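PDB 7K44: sgbp-b from Bacteroides uniformis, which probably binds xyloglucan at the cell surface of this gut bacterium, and is encoded in a locus for using that polysaccharide. Local coordinates for residues 282-296 against 371-385. Numbering follows the deposited sequence. Where two conformers were deposited one is given.
Sequences ELALQFECFVAVEYG and YNIEMYFDNFRVVKI. With CA (calcium ion), chain B.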
loop_
_atom_site.group_PDB
_atom_site.type_symbol
_atom_site.label_atom_id
_atom_site.label_comp_id
_atom_site.label_asym_id
_atom_site.label_seq_id
_atom_site.Cartn_x
_atom_site.Cartn_y
_atom_site.Cartn_z
ATOM N N GLU A 282 -17.375 -4.398 -12.212
ATOM C CA GLU A 282 -16.617 -4.909 -11.081
ATOM C C GLU A 282 -15.132 -5.055 -11.390
ATOM O O GLU A 282 -14.385 -5.580 -10.561
ATOM C CB GLU A 282 -17.212 -6.236 -10.602
ATOM C CG GLU A 282 -18.687 -6.094 -10.186
ATOM C CD GLU A 282 -19.347 -7.405 -9.769
ATOM O OE1 GLU A 282 -18.697 -8.471 -9.843
ATOM O OE2 GLU A 282 -20.528 -7.362 -9.360
ATOM N N LEU A 283 -14.685 -4.586 -12.553
ATOM C CA LEU A 283 -13.320 -4.831 -12.997
ATOM C C LEU A 283 -12.583 -3.516 -13.211
ATOM O O LEU A 283 -13.189 -2.475 -13.464
ATOM C CB LEU A 283 -13.320 -5.611 -14.315
ATOM C CG LEU A 283 -13.833 -7.052 -14.241
ATOM C CD1 LEU A 283 -14.027 -7.619 -15.650
ATOM C CD2 LEU A 283 -12.919 -7.929 -13.412
ATOM N N ALA A 284 -11.244 -3.583 -13.142
ATOM C CA ALA A 284 -10.395 -2.436 -13.416
ATOM C C ALA A 284 -9.273 -2.853 -14.357
ATOM O O ALA A 284 -8.794 -3.990 -14.304
ATOM C CB ALA A 284 -9.750 -1.855 -12.148
ATOM N N LEU A 285 -8.880 -1.923 -15.225
ATOM C CA LEU A 285 -7.589 -2.012 -15.901
ATOM C C LEU A 285 -6.543 -1.423 -14.967
ATOM O O LEU A 285 -6.650 -0.261 -14.558
ATOM C CB LEU A 285 -7.595 -1.260 -17.228
ATOM C CG LEU A 285 -6.239 -1.296 -17.949
ATOM C CD1 LEU A 285 -6.019 -2.675 -18.521
ATOM C CD2 LEU A 285 -6.205 -0.247 -19.047
ATOM N N GLN A 286 -5.537 -2.223 -14.614
ATOM C CA GLN A 286 -4.609 -1.861 -13.558
ATOM C C GLN A 286 -3.203 -2.040 -14.104
ATOM O O GLN A 286 -2.950 -2.968 -14.879
ATOM C CB GLN A 286 -4.859 -2.781 -12.362
ATOM C CG GLN A 286 -4.010 -2.546 -11.147
ATOM C CD GLN A 286 -4.411 -3.484 -10.024
ATOM O OE1 GLN A 286 -3.876 -4.587 -9.884
ATOM N NE2 GLN A 286 -5.379 -3.052 -9.219
ATOM N N PHE A 287 -2.307 -1.120 -13.757
ATOM C CA PHE A 287 -0.951 -1.189 -14.292
ATOM C C PHE A 287 0.038 -0.533 -13.345
ATOM O O PHE A 287 -0.325 0.140 -12.376
ATOM C CB PHE A 287 -0.879 -0.571 -15.697
ATOM C CG PHE A 287 -1.353 0.857 -15.766
ATOM C CD1 PHE A 287 -2.702 1.152 -15.939
ATOM C CD2 PHE A 287 -0.445 1.906 -15.649
ATOM C CE1 PHE A 287 -3.138 2.478 -16.001
ATOM C CE2 PHE A 287 -0.868 3.229 -15.713
ATOM C CZ PHE A 287 -2.215 3.515 -15.873
ATOM N N GLU A 288 1.315 -0.760 -13.617
ATOM C CA GLU A 288 2.375 -0.155 -12.828
ATOM C C GLU A 288 2.958 1.014 -13.614
ATOM O O GLU A 288 3.108 0.943 -14.842
ATOM C CB GLU A 288 3.435 -1.199 -12.466
ATOM C CG GLU A 288 3.845 -1.125 -10.995
ATOM C CD GLU A 288 2.819 -1.789 -10.087
ATOM O OE1 GLU A 288 2.898 -1.646 -8.850
ATOM O OE2 GLU A 288 1.899 -2.441 -10.615
ATOM N N CYS A 289 3.227 2.110 -12.909
ATOM C CA CYS A 289 3.718 3.336 -13.528
ATOM C C CYS A 289 4.786 3.979 -12.658
ATOM O O CYS A 289 4.630 4.080 -11.434
ATOM C CB CYS A 289 2.563 4.319 -13.768
ATOM S SG CYS A 289 3.052 5.855 -14.595
ATOM N N PHE A 290 5.882 4.389 -13.282
ATOM C CA PHE A 290 6.984 5.059 -12.598
ATOM C C PHE A 290 7.132 6.439 -13.227
ATOM O O PHE A 290 7.490 6.550 -14.408
ATOM C CB PHE A 290 8.268 4.243 -12.756
ATOM C CG PHE A 290 9.450 4.773 -11.965
ATOM C CD1 PHE A 290 10.119 5.930 -12.367
ATOM C CD2 PHE A 290 9.903 4.099 -10.837
ATOM C CE1 PHE A 290 11.218 6.410 -11.642
ATOM C CE2 PHE A 290 11.000 4.574 -10.117
ATOM C CZ PHE A 290 11.649 5.733 -10.523
ATOM N N VAL A 291 6.842 7.483 -12.457
ATOM C CA VAL A 291 7.006 8.862 -12.911
ATOM C C VAL A 291 8.352 9.343 -12.395
ATOM O O VAL A 291 8.525 9.540 -11.188
ATOM C CB VAL A 291 5.858 9.760 -12.435
ATOM C CG1 VAL A 291 6.118 11.221 -12.830
ATOM C CG2 VAL A 291 4.534 9.277 -13.001
ATOM N N ALA A 292 9.320 9.514 -13.299
ATOM C CA ALA A 292 10.659 9.890 -12.860
ATOM C C ALA A 292 10.795 11.388 -12.640
ATOM O O ALA A 292 11.651 11.818 -11.858
ATOM C CB ALA A 292 11.697 9.425 -13.877
ATOM N N VAL A 293 9.985 12.194 -13.319
ATOM C CA VAL A 293 10.102 13.644 -13.263
ATOM C C VAL A 293 8.712 14.221 -13.038
ATOM O O VAL A 293 7.796 13.965 -13.826
ATOM C CB VAL A 293 10.735 14.220 -14.543
ATOM C CG1 VAL A 293 10.729 15.738 -14.497
ATOM C CG2 VAL A 293 12.160 13.702 -14.715
ATOM N N GLU A 294 8.556 14.988 -11.965
ATOM C CA GLU A 294 7.287 15.643 -11.695
ATOM C C GLU A 294 6.989 16.666 -12.785
ATOM O O GLU A 294 7.893 17.331 -13.297
ATOM C CB GLU A 294 7.361 16.337 -10.338
ATOM C CG GLU A 294 6.045 16.902 -9.849
ATOM C CD GLU A 294 6.160 17.462 -8.445
ATOM O OE1 GLU A 294 7.303 17.614 -7.962
ATOM O OE2 GLU A 294 5.112 17.742 -7.825
ATOM N N TYR A 295 5.717 16.767 -13.163
ATOM C CA TYR A 295 5.278 17.773 -14.119
ATOM C C TYR A 295 4.037 18.477 -13.600
ATOM O O TYR A 295 3.238 17.902 -12.859
ATOM C CB TYR A 295 5.024 17.193 -15.535
ATOM C CG TYR A 295 4.013 16.058 -15.604
ATOM C CD1 TYR A 295 4.403 14.742 -15.394
ATOM C CD2 TYR A 295 2.676 16.303 -15.903
ATOM C CE1 TYR A 295 3.490 13.704 -15.470
ATOM C CE2 TYR A 295 1.750 15.270 -15.965
ATOM C CZ TYR A 295 2.167 13.975 -15.759
ATOM O OH TYR A 295 1.257 12.940 -15.834
ATOM N N GLY A 296 3.881 19.732 -14.010
ATOM C CA GLY A 296 2.776 20.552 -13.566
ATOM C C GLY A 296 1.507 20.307 -14.354
ATOM O O GLY A 296 1.358 19.310 -15.068
ATOM N N TYR A 371 7.403 21.057 -20.686
ATOM C CA TYR A 371 7.664 20.173 -19.561
ATOM C C TYR A 371 8.570 19.039 -20.002
ATOM O O TYR A 371 8.391 18.472 -21.086
ATOM C CB TYR A 371 6.378 19.516 -19.080
ATOM C CG TYR A 371 5.409 20.416 -18.376
ATOM C CD1 TYR A 371 5.659 20.850 -17.076
ATOM C CD2 TYR A 371 4.224 20.801 -18.977
ATOM C CE1 TYR A 371 4.762 21.660 -16.410
ATOM C CE2 TYR A 371 3.319 21.614 -18.317
ATOM C CZ TYR A 371 3.597 22.039 -17.029
ATOM O OH TYR A 371 2.695 22.844 -16.367
ATOM N N ASN A 372 9.534 18.695 -19.156
ATOM C CA ASN A 372 10.298 17.472 -19.349
ATOM C C ASN A 372 9.498 16.309 -18.774
ATOM O O ASN A 372 9.103 16.338 -17.604
ATOM C CB ASN A 372 11.662 17.583 -18.670
ATOM C CG ASN A 372 12.448 16.290 -18.732
ATOM O OD1 ASN A 372 12.488 15.624 -19.768
ATOM N ND2 ASN A 372 13.069 15.918 -17.617
ATOM N N ILE A 373 9.243 15.297 -19.598
ATOM C CA ILE A 373 8.441 14.137 -19.226
ATOM C C ILE A 373 9.339 12.910 -19.206
ATOM O O ILE A 373 10.161 12.719 -20.109
ATOM C CB ILE A 373 7.302 13.940 -20.250
ATOM C CG1 ILE A 373 6.408 15.180 -20.310
ATOM C CG2 ILE A 373 6.500 12.668 -19.936
ATOM C CD1 ILE A 373 5.724 15.534 -18.989
ATOM N N GLU A 374 9.171 12.063 -18.188
ATOM C CA GLU A 374 9.883 10.786 -18.158
ATOM C C GLU A 374 9.081 9.824 -17.292
ATOM O O GLU A 374 9.042 9.978 -16.067
ATOM C CB GLU A 374 11.306 10.957 -17.623
ATOM C CG GLU A 374 12.092 9.648 -17.578
ATOM C CD GLU A 374 13.416 9.768 -16.832
ATOM O OE1 GLU A 374 13.812 10.899 -16.484
ATOM O OE2 GLU A 374 14.048 8.722 -16.573
ATOM N N MET A 375 8.453 8.836 -17.925
ATOM C CA MET A 375 7.541 7.928 -17.241
ATOM C C MET A 375 7.675 6.546 -17.858
ATOM O O MET A 375 8.029 6.411 -19.033
ATOM C CB MET A 375 6.092 8.404 -17.377
ATOM C CG MET A 375 5.864 9.849 -16.970
ATOM S SD MET A 375 4.262 10.426 -17.538
ATOM C CE MET A 375 3.270 9.121 -16.847
ATOM N N TYR A 376 7.361 5.523 -17.067
ATOM C CA TYR A 376 7.504 4.128 -17.461
ATOM C C TYR A 376 6.249 3.361 -17.073
ATOM O O TYR A 376 5.634 3.630 -16.034
ATOM C CB TYR A 376 8.725 3.483 -16.772
ATOM C CG TYR A 376 10.002 4.263 -16.974
ATOM C CD1 TYR A 376 10.310 5.355 -16.176
ATOM C CD2 TYR A 376 10.868 3.927 -17.995
ATOM C CE1 TYR A 376 11.472 6.094 -16.388
ATOM C CE2 TYR A 376 12.035 4.645 -18.206
ATOM C CZ TYR A 376 12.321 5.730 -17.406
ATOM O OH TYR A 376 13.485 6.439 -17.645
ATOM N N PHE A 377 5.902 2.371 -17.897
ATOM C CA PHE A 377 4.656 1.624 -17.767
ATOM C C PHE A 377 4.924 0.134 -17.948
ATOM O O PHE A 377 5.721 -0.263 -18.809
ATOM C CB PHE A 377 3.674 2.043 -18.876
ATOM C CG PHE A 377 3.244 3.473 -18.807
ATOM C CD1 PHE A 377 3.980 4.469 -19.426
ATOM C CD2 PHE A 377 2.084 3.819 -18.125
ATOM C CE1 PHE A 377 3.563 5.789 -19.357
ATOM C CE2 PHE A 377 1.675 5.136 -18.052
ATOM C CZ PHE A 377 2.421 6.117 -18.662
ATOM N N ASP A 378 4.219 -0.700 -17.181
ATOM C CA ASP A 378 4.363 -2.145 -17.307
ATOM C C ASP A 378 3.175 -2.832 -16.654
ATOM O O ASP A 378 2.406 -2.230 -15.891
ATOM C CB ASP A 378 5.668 -2.612 -16.639
ATOM C CG ASP A 378 6.219 -3.936 -17.201
ATOM O OD1 ASP A 378 5.601 -4.626 -18.051
ATOM O OD2 ASP A 378 7.334 -4.283 -16.745
ATOM N N ASN A 379 3.050 -4.123 -16.951
ATOM C CA ASN A 379 2.181 -5.039 -16.204
ATOM C C ASN A 379 0.721 -4.587 -16.176
ATOM O O ASN A 379 0.131 -4.407 -15.115
ATOM C CB ASN A 379 2.723 -5.293 -14.796
ATOM C CG ASN A 379 3.893 -6.249 -14.797
ATOM O OD1 ASN A 379 4.054 -7.035 -15.730
ATOM N ND2 ASN A 379 4.698 -6.210 -13.736
ATOM N N PHE A 380 0.136 -4.432 -17.367
ATOM C CA PHE A 380 -1.292 -4.154 -17.456
ATOM C C PHE A 380 -2.067 -5.441 -17.185
ATOM O O PHE A 380 -1.798 -6.482 -17.794
ATOM C CB PHE A 380 -1.652 -3.600 -18.835
ATOM C CG PHE A 380 -1.025 -2.272 -19.148
ATOM C CD1 PHE A 380 0.273 -2.196 -19.635
ATOM C CD2 PHE A 380 -1.737 -1.101 -18.974
ATOM C CE1 PHE A 380 0.860 -0.967 -19.939
ATOM C CE2 PHE A 380 -1.165 0.136 -19.269
ATOM C CZ PHE A 380 0.135 0.203 -19.744
ATOM N N ARG A 381 -3.024 -5.371 -16.261
ATOM C CA ARG A 381 -3.838 -6.520 -15.886
ATOM C C ARG A 381 -5.283 -6.076 -15.731
ATOM O O ARG A 381 -5.559 -4.903 -15.479
ATOM C CB ARG A 381 -3.350 -7.200 -14.595
ATOM C CG ARG A 381 -3.304 -6.306 -13.354
ATOM C CD ARG A 381 -1.915 -5.762 -13.089
ATOM N NE ARG A 381 -1.786 -5.131 -11.768
ATOM C CZ ARG A 381 -0.751 -4.377 -11.414
ATOM N NH1 ARG A 381 -0.702 -3.831 -10.189
ATOM N NH2 ARG A 381 0.255 -4.177 -12.274
ATOM N N VAL A 382 -6.207 -7.018 -15.919
ATOM C CA VAL A 382 -7.631 -6.786 -15.670
ATOM C C VAL A 382 -8.012 -7.598 -14.441
ATOM O O VAL A 382 -7.887 -8.831 -14.447
ATOM C CB VAL A 382 -8.506 -7.172 -16.874
ATOM C CG1 VAL A 382 -9.977 -6.936 -16.515
ATOM C CG2 VAL A 382 -8.112 -6.384 -18.114
ATOM N N VAL A 383 -8.486 -6.909 -13.392
ATOM C CA VAL A 383 -8.699 -7.525 -12.086
ATOM C C VAL A 383 -9.985 -6.999 -11.464
ATOM O O VAL A 383 -10.472 -5.921 -11.798
ATOM C CB VAL A 383 -7.522 -7.260 -11.119
ATOM C CG1 VAL A 383 -6.254 -7.974 -11.581
ATOM C CG2 VAL A 383 -7.293 -5.772 -10.956
ATOM N N LYS A 384 -10.500 -7.760 -10.498
ATOM C CA LYS A 384 -11.676 -7.318 -9.766
ATOM C C LYS A 384 -11.316 -6.174 -8.830
ATOM O O LYS A 384 -10.231 -6.146 -8.235
ATOM C CB LYS A 384 -12.250 -8.489 -8.971
ATOM C CG LYS A 384 -13.003 -9.463 -9.851
ATOM C CD LYS A 384 -13.668 -10.592 -9.084
ATOM C CE LYS A 384 -14.508 -11.442 -10.035
ATOM N NZ LYS A 384 -14.951 -12.731 -9.425
ATOM N N ILE A 385 -12.228 -5.217 -8.717
ATOM C CA ILE A 385 -12.124 -4.158 -7.723
ATOM C C ILE A 385 -12.593 -4.702 -6.374
ATOM O O ILE A 385 -11.935 -4.516 -5.351
ATOM C CB ILE A 385 -12.953 -2.924 -8.130
ATOM C CG1 ILE A 385 -12.578 -2.443 -9.536
ATOM C CG2 ILE A 385 -12.787 -1.808 -7.105
ATOM C CD1 ILE A 385 -13.661 -1.596 -10.188
HETATM CA CA CA B . 7.604 -6.183 -18.308
HETATM O O HOH W 1 3.819 -4.533 -11.581
HETATM O O HOH W 2 7.247 12.763 -16.168
HETATM O O HOH W 3 8.339 18.334 -15.916
HETATM O O HOH W 4 6.387 -7.670 -16.857
#
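Arg-381 and Gln-286 face each other as a hydrogen-bonded pair of two antiparallel strands, 283-291 and 371-384, in a sheet of the xyloglucan-binding domain; a beta bulge, in which Asn-379 and Phe-380 lie opposite Phe-287, shifts the register just beyond them. The arginine chain bends about its CB-CG bond (chi2 -98°), which lays the guanidinium over the backbone of Gln-286 and Phe-287. There Arg-381 NE donates to a lone pair of Gln-286 OE1 at 2.9 Å, with the amide plane turned 79° from the guanidinium. Arg-381 NH1 and NH2 both grip one oxygen, Glu-288 OE2, end-on in a salt bridge (NH2 to OE2 2.9 Å), the carboxylate lying nearly coplanar with the guanidinium. Ser-133 holds the other oxygen, Glu-288 OE1. Arg-381 NH2 also donates to the backbone O of Asn-379 at 2.9 Å, tying the side chain to the bulge. A leucine in place of Arg-381 would probably leave the buried Glu-288 carboxylate without its countercharge and Gln-286 OE1 without its donor. On the other sheet face Phe-287 CB sits over the Phe-380 ring, 3.8 Å from its centroid. Next to the bulge, Asp-378 chelates the calcium ion through OD1 and OD2, each 2.5 Å from the metal.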